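Local coordinates for membrane-anchored mycosin mycp1 (Mycobacterium thermoresistibile, PDB 4HVL), which is a subtilisin-like serine endopeptidase of the mycosin group and an essential component of the ESX-1 type VII secretion system, at residues P83-F87 / R164-H168; M95-D99 / R132-A137. All coordinates share one frame; numbering follows the deposited sequence.

Contact 1 of 2, residues P83-F87 / R164-H168; sequences PGGDF and RAIVH. With ZN (zinc ion), chain C.
His168 uses ND1 to bind zinc at 2.1 Å and turns its other ring nitrogen, NE2, toward the carbonyl O of Gly84. The latter hydrogen bond is weak, with an N-H...O angle of 119°, and since Gly84 O is set too close to the ring in the model it is doubtful. CG of His168 stands anti to the backbone N (chi1 177°), which carries the imidazole off the helix to a place between strand and metal. Histidine suits the spot as a zinc ligand, and may also hold Gly84 O through NE2. The backbone angles of Gly85, with a positive phi (108°), call for glycine, and its CA lies 4.2 Å from His168 NE2. Phe87 fills the other half of the interface. The methyl CB of Ala165 sits 3.6 Å from the centroid of the Phe87 ring in a CH-pi contact over the face, and a small residue lets the ring come close to the helix backbone. Arg164 NH1 lies obliquely against Phe87 CD2 (3.7 Å) and is hydrogen-bonded to the carbonyls of Glu16 and Gly18. Asp15 shares the zinc. Helix 154-171 thus packs beside 82-86, an outermost strand of the parallel sheet, with Leu131 of the adjoining strand 127-132 touching both Phe87 and His168.

Contact 2 of 2, residues M95-D99 / R132-A137; sequences MSDCD and RHTSAA. With ZN (zinc ion), chain B.
A loop and the chain leaving strand 127-132 draw together at Asp99 and Ser135, whose CA atoms lie 6.3 Å apart, with Cys98 facing Ala137 just beyond. In the Asp99 carboxylate, OD1 accepts from Ser135 OG at 2.6 Å and from a water, OD2 from the backbone N of Ala136 at 2.7 Å. Each oxygen receives its protein donor on its syn lone pair, the side of the other oxygen, a task for which a short acidic side chain is well suited. With OG anti to its own backbone N (chi1 173°), Ser135 also accepts from the N of Ala137 in an ST turn, while Asp97 OD1 closes an Asx turn by accepting from the N of Asp99. Alongside, Ala137 CB packs 3.5 Å from Cys98 SG, which is also bonded to Cys29 SG. His133 ND1 and Thr134 OG1, both 2.1 Å from it, bind a zinc ion together with Glu181. Arg132 lays one guanidinium face against Ser96 O without bonding to it; its NH1 instead donates to two waters, one also meeting Ser96 OG, and its NH2 forms a salt bridge with Asp86. The second water accepts from Cys98 N too and donates to Asp99 OD1, bridging Arg132 and Asp99 without a direct salt bridge. Any charge coupling is therefore probably indirect, and the donors on Asp99 would help to stabilise its negative charge close to the predicted catalytic His101.

In the fold
Contact 2 is nested within the chain loop closed by contact 1, and their centres lie about 13 Å apart. Both are partly buried at a similar distance from the chain centre, so neither is simply core or surface. Contact 1 joins regular elements, strand to helix, largely through an aromatic ring and a metal-bound histidine; contact 2 ties a loop to the end of a strand by a carboxylate, turns and water. The neighbouring strands 82-86 and 127-132 connect them through Arg132, whose O probably accepts a bond from Phe87 N. Each contact holds ligands of a different zinc ion, His168 in one, His133 and Thr134 in the other.

Contact 1 of 2, residues P83-F87 / R164-H168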
ATOM      1  N   PRO A  83      15.472  -9.750   0.080  1.00 19.00           N
ATOM      2  CA  PRO A  83      15.944  -8.376   0.065  1.00 19.00           C
ATOM      3  C   PRO A  83      15.520  -7.622  -1.210  1.00 18.73           C
ATOM      4  O   PRO A  83      15.745  -8.097  -2.322  1.00 19.04           O
ATOM      5  CB  PRO A  83      17.487  -8.497   0.137  1.00 19.35           C
ATOM      6  CG  PRO A  83      17.812  -9.967   0.274  1.00 20.15           C
ATOM      7  CD  PRO A  83      16.540 -10.752   0.309  1.00 19.50           C
ATOM      8  N   GLY A  84      14.880  -6.478  -1.047  1.00 18.16           N
ATOM      9  CA  GLY A  84      14.536  -5.624  -2.186  1.00 18.22           C
ATOM     10  C   GLY A  84      15.210  -4.265  -2.138  1.00 18.34           C
ATOM     11  O   GLY A  84      15.012  -3.451  -3.026  1.00 18.60           O
ATOM     12  N   GLY A  85      16.003  -4.017  -1.102  1.00 18.22           N
ATOM     13  CA  GLY A  85      16.668  -2.728  -0.937  1.00 18.29           C
ATOM     14  C   GLY A  85      16.118  -1.848   0.180  1.00 17.84           C
ATOM     15  O   GLY A  85      14.975  -2.020   0.655  1.00 17.34           O
ATOM     16  N   ASP A  86      16.963  -0.906   0.593  1.00 17.94           N
ATOM     17  CA  ASP A  86      16.687   0.011   1.693  1.00 17.48           C
ATOM     18  C   ASP A  86      16.849   1.439   1.206  1.00 17.26           C
ATOM     19  O   ASP A  86      17.893   1.798   0.647  1.00 16.80           O
ATOM     20  CB  ASP A  86      17.670  -0.280   2.817  1.00 18.03           C
ATOM     21  CG  ASP A  86      17.158   0.118   4.180  1.00 18.39           C
ATOM     22  OD1 ASP A  86      16.437   1.122   4.318  1.00 18.86           O
ATOM     23  OD2 ASP A  86      17.528  -0.562   5.154  1.00 19.96           O
ATOM     24  N   PHE A  87      15.817   2.241   1.432  1.00 16.83           N
ATOM     25  CA  PHE A  87      15.807   3.656   1.075  1.00 17.14           C
ATOM     26  C   PHE A  87      15.737   4.538   2.319  1.00 17.36           C
ATOM     27  O   PHE A  87      15.507   5.719   2.217  1.00 17.07           O
ATOM     28  CB  PHE A  87      14.648   3.908   0.112  1.00 17.04           C
ATOM     29  CG  PHE A  87      14.790   3.147  -1.186  1.00 16.93           C
ATOM     30  CD1 PHE A  87      14.610   1.786  -1.227  1.00 16.53           C
ATOM     31  CD2 PHE A  87      15.155   3.794  -2.340  1.00 17.24           C
ATOM     32  CE1 PHE A  87      14.791   1.080  -2.398  1.00 16.66           C
ATOM     33  CE2 PHE A  87      15.326   3.092  -3.530  1.00 17.33           C
ATOM     34  CZ  PHE A  87      15.130   1.736  -3.553  1.00 17.10           C
ATOM     35  N   ARG A 164      12.685   6.434  -6.947  1.00 15.79           N
ATOM     36  CA  ARG A 164      13.755   5.463  -7.195  1.00 15.71           C
ATOM     37  C   ARG A 164      13.368   4.042  -6.742  1.00 15.63           C
ATOM     38  O   ARG A 164      13.731   3.041  -7.383  1.00 15.57           O
ATOM     39  CB  ARG A 164      15.058   5.893  -6.510  1.00 15.69           C
ATOM     40  CG  ARG A 164      15.688   7.144  -7.107  1.00 16.20           C
ATOM     41  CD  ARG A 164      17.066   7.460  -6.526  1.00 16.42           C
ATOM     42  NE  ARG A 164      16.982   8.150  -5.231  1.00 16.59           N
ATOM     43  CZ  ARG A 164      17.162   7.598  -4.027  1.00 16.32           C
ATOM     44  NH1 ARG A 164      17.432   6.310  -3.875  1.00 16.06           N
ATOM     45  NH2 ARG A 164      17.044   8.358  -2.942  1.00 16.71           N
ATOM     46  N   ALA A 165      12.658   3.945  -5.621  1.00 15.51           N
ATOM     47  CA  ALA A 165      12.247   2.647  -5.118  1.00 15.51           C
ATOM     48  C   ALA A 165      11.292   1.940  -6.085  1.00 15.15           C
ATOM     49  O   ALA A 165      11.319   0.705  -6.195  1.00 14.82           O
ATOM     50  CB  ALA A 165      11.603   2.781  -3.730  1.00 15.48           C
ATOM     51  N   ILE A 166      10.456   2.705  -6.775  1.00 14.96           N
ATOM     52  CA  ILE A 166       9.521   2.126  -7.740  1.00 15.54           C
ATOM     53  C   ILE A 166      10.318   1.621  -8.951  1.00 16.21           C
ATOM     54  O   ILE A 166      10.084   0.498  -9.414  1.00 16.23           O
ATOM     55  CB  ILE A 166       8.415   3.137  -8.144  1.00 15.63           C
ATOM     56  CG1 ILE A 166       7.504   3.434  -6.949  1.00 15.60           C
ATOM     57  CG2 ILE A 166       7.560   2.595  -9.266  1.00 16.01           C
ATOM     58  CD1 ILE A 166       6.703   4.718  -7.068  1.00 16.13           C
ATOM     59  N   VAL A 167      11.288   2.424  -9.427  1.00 16.35           N
ATOM     60  CA  VAL A 167      12.174   1.987 -10.520  1.00 16.92           C
ATOM     61  C   VAL A 167      12.878   0.683 -10.123  1.00 17.00           C
ATOM     62  O   VAL A 167      12.845  -0.332 -10.861  1.00 16.93           O
ATOM     63  CB  VAL A 167      13.206   3.082 -10.926  1.00 17.16           C
ATOM     64  CG1 VAL A 167      14.242   2.545 -11.900  1.00 17.77           C
ATOM     65  CG2 VAL A 167      12.493   4.260 -11.583  1.00 17.60           C
ATOM     66  N   HIS A 168      13.522   0.712  -8.959  1.00 16.82           N
ATOM     67  CA  HIS A 168      14.232  -0.444  -8.455  1.00 16.70           C
ATOM     68  C   HIS A 168      13.307  -1.682  -8.289  1.00 16.57           C
ATOM     69  O   HIS A 168      13.667  -2.786  -8.708  1.00 15.71           O
ATOM     70  CB  HIS A 168      14.927  -0.070  -7.158  1.00 17.42           C
ATOM     71  CG  HIS A 168      15.648  -1.197  -6.490  1.00 17.84           C
ATOM     72  ND1 HIS A 168      16.843  -1.696  -6.946  1.00 19.75           N
ATOM     73  CD2 HIS A 168      15.359  -1.890  -5.364  1.00 18.13           C
ATOM     74  CE1 HIS A 168      17.258  -2.662  -6.141  1.00 19.10           C
ATOM     75  NE2 HIS A 168      16.372  -2.797  -5.170  1.00 18.63           N
TER
HETATM   76 ZN    ZN C 502      18.071  -1.279  -8.644  1.00 21.21          ZN

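Contact 2 of 2, residues M95-D99 / R132-A137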
ATOM      1  N   MET A  95      15.489  -6.030   4.710  1.00 18.70           N
ATOM      2  CA  MET A  95      15.177  -7.176   5.562  1.00 19.39           C
ATOM      3  C   MET A  95      15.281  -6.868   7.050  1.00 19.22           C
ATOM      4  O   MET A  95      15.505  -7.774   7.854  1.00 19.40           O
ATOM      5  CB  MET A  95      16.093  -8.357   5.221  1.00 20.30           C
ATOM      6  CG  MET A  95      15.892  -8.939   3.829  1.00 21.12           C
ATOM      7  SD  MET A  95      14.196  -9.420   3.458  1.00 21.48           S
ATOM      8  CE  MET A  95      13.855 -10.624   4.741  1.00 22.76           C
ATOM      9  N   SER A  96      15.060  -5.608   7.400  1.00 18.86           N
ATOM     10  CA  SER A  96      14.965  -5.174   8.783  1.00 19.44           C
ATOM     11  C   SER A  96      13.741  -4.277   8.948  1.00 18.84           C
ATOM     12  O   SER A  96      13.666  -3.189   8.355  1.00 20.23           O
ATOM     13  CB  SER A  96      16.226  -4.391   9.167  1.00 20.21           C
ATOM     14  OG  SER A  96      16.185  -4.053  10.545  1.00 20.61           O
ATOM     15  N   ASP A  97      12.775  -4.739   9.734  1.00 18.27           N
ATOM     16  CA  ASP A  97      11.575  -3.978  10.045  1.00 17.29           C
ATOM     17  C   ASP A  97      11.761  -3.440  11.461  1.00 17.84           C
ATOM     18  O   ASP A  97      11.820  -4.216  12.391  1.00 17.10           O
ATOM     19  CB  ASP A  97      10.327  -4.868   9.993  1.00 16.14           C
ATOM     20  CG  ASP A  97       9.060  -4.101  10.217  1.00 15.58           C
ATOM     21  OD1 ASP A  97       9.133  -2.831  10.304  1.00 14.72           O
ATOM     22  OD2 ASP A  97       7.987  -4.761  10.235  1.00 14.73           O
ATOM     23  N   CYS A  98      11.835  -2.118  11.593  1.00 18.60           N
ATOM     24  CA  CYS A  98      11.982  -1.471  12.887  1.00 20.94           C
ATOM     25  C   CYS A  98      10.631  -0.900  13.371  1.00 19.65           C
ATOM     26  O   CYS A  98      10.550  -0.372  14.466  1.00 19.73           O
ATOM     27  CB  CYS A  98      13.051  -0.362  12.776  1.00 23.86           C
ATOM     28  SG  CYS A  98      13.868   0.144  14.303  1.00 29.78           S
ATOM     29  N   ASP A  99       9.567  -1.070  12.586  1.00 17.98           N
ATOM     30  CA  ASP A  99       8.301  -0.375  12.830  1.00 17.62           C
ATOM     31  C   ASP A  99       7.124  -1.309  13.079  1.00 16.81           C
ATOM     32  O   ASP A  99       6.008  -0.855  13.173  1.00 16.54           O
ATOM     33  CB  ASP A  99       7.960   0.505  11.620  1.00 17.57           C
ATOM     34  CG  ASP A  99       8.952   1.632  11.419  1.00 18.47           C
ATOM     35  OD1 ASP A  99      10.155   1.368  11.240  1.00 19.16           O
ATOM     36  OD2 ASP A  99       8.522   2.784  11.469  1.00 19.06           O
ATOM     37  N   ARG A 132      12.478  -1.220   1.963  1.00 13.62           N
ATOM     38  CA  ARG A 132      12.195  -0.301   3.038  1.00 13.11           C
ATOM     39  C   ARG A 132      12.300   1.132   2.496  1.00 13.90           C
ATOM     40  O   ARG A 132      13.370   1.576   2.076  1.00 13.90           O
ATOM     41  CB  ARG A 132      13.092  -0.505   4.263  1.00 12.72           C
ATOM     42  CG  ARG A 132      12.870   0.591   5.300  1.00 12.76           C
ATOM     43  CD  ARG A 132      13.319   0.230   6.688  1.00 12.97           C
ATOM     44  NE  ARG A 132      14.779   0.166   6.778  1.00 13.24           N
ATOM     45  CZ  ARG A 132      15.451   0.036   7.914  1.00 13.45           C
ATOM     46  NH1 ARG A 132      14.808  -0.036   9.062  1.00 13.73           N
ATOM     47  NH2 ARG A 132      16.772  -0.041   7.888  1.00 14.22           N
ATOM     48  N   HIS A 133      11.181   1.837   2.531  1.00 14.35           N
ATOM     49  CA  HIS A 133      11.120   3.235   2.143  1.00 16.05           C
ATOM     50  C   HIS A 133      10.844   4.183   3.332  1.00 17.21           C
ATOM     51  O   HIS A 133      11.242   5.350   3.266  1.00 18.25           O
ATOM     52  CB  HIS A 133      10.082   3.449   1.041  1.00 16.35           C
ATOM     53  CG  HIS A 133       9.899   4.886   0.684  1.00 17.82           C
ATOM     54  ND1 HIS A 133       8.890   5.654   1.217  1.00 19.31           N
ATOM     55  CD2 HIS A 133      10.672   5.730  -0.040  1.00 18.56           C
ATOM     56  CE1 HIS A 133       9.015   6.899   0.796  1.00 19.48           C
ATOM     57  NE2 HIS A 133      10.086   6.968   0.027  1.00 19.58           N
ATOM     58  N   THR A 134      10.197   3.700   4.399  1.00 17.03           N
ATOM     59  CA  THR A 134       9.851   4.527   5.563  1.00 18.43           C
ATOM     60  C   THR A 134      10.227   3.860   6.864  1.00 18.31           C
ATOM     61  O   THR A 134      10.168   2.638   6.957  1.00 17.36           O
ATOM     62  CB  THR A 134       8.324   4.818   5.606  1.00 19.50           C
ATOM     63  OG1 THR A 134       8.014   5.781   4.606  1.00 21.65           O
ATOM     64  CG2 THR A 134       7.870   5.415   6.928  1.00 20.62           C
ATOM     65  N   SER A 135      10.605   4.673   7.863  1.00 18.58           N
ATOM     66  CA  SER A 135      10.654   4.240   9.274  1.00 17.86           C
ATOM     67  C   SER A 135      10.524   5.401  10.236  1.00 18.49           C
ATOM     68  O   SER A 135      11.319   6.353  10.175  1.00 19.13           O
ATOM     69  CB  SER A 135      11.942   3.495   9.625  1.00 17.89           C
ATOM     70  OG  SER A 135      11.992   3.243  11.042  1.00 17.86           O
ATOM     71  N   ALA A 136       9.583   5.275  11.174  1.00 17.99           N
ATOM     72  CA  ALA A 136       9.450   6.210  12.272  1.00 18.92           C
ATOM     73  C   ALA A 136      10.625   6.153  13.279  1.00 19.50           C
ATOM     74  O   ALA A 136      10.724   6.994  14.147  1.00 19.84           O
ATOM     75  CB  ALA A 136       8.124   5.971  12.989  1.00 19.13           C
ATOM     76  N   ALA A 137      11.493   5.145  13.176  1.00 19.18           N
ATOM     77  CA  ALA A 137      12.628   5.004  14.093  1.00 19.91           C
ATOM     78  C   ALA A 137      13.865   5.828  13.679  1.00 20.41           C
ATOM     79  O   ALA A 137      14.812   5.969  14.462  1.00 20.44           O
ATOM     80  CB  ALA A 137      13.018   3.534  14.205  1.00 19.49           C
TER
HETATM   81 ZN    ZN B 501       7.338   5.301   2.648  0.85 20.28          ZN
HETATM   82  O   HOH W   1      16.238  -1.500  10.980  1.00 26.25           O
HETATM   83  O   HOH W   2      11.696  -0.130   9.675  1.00 14.84           O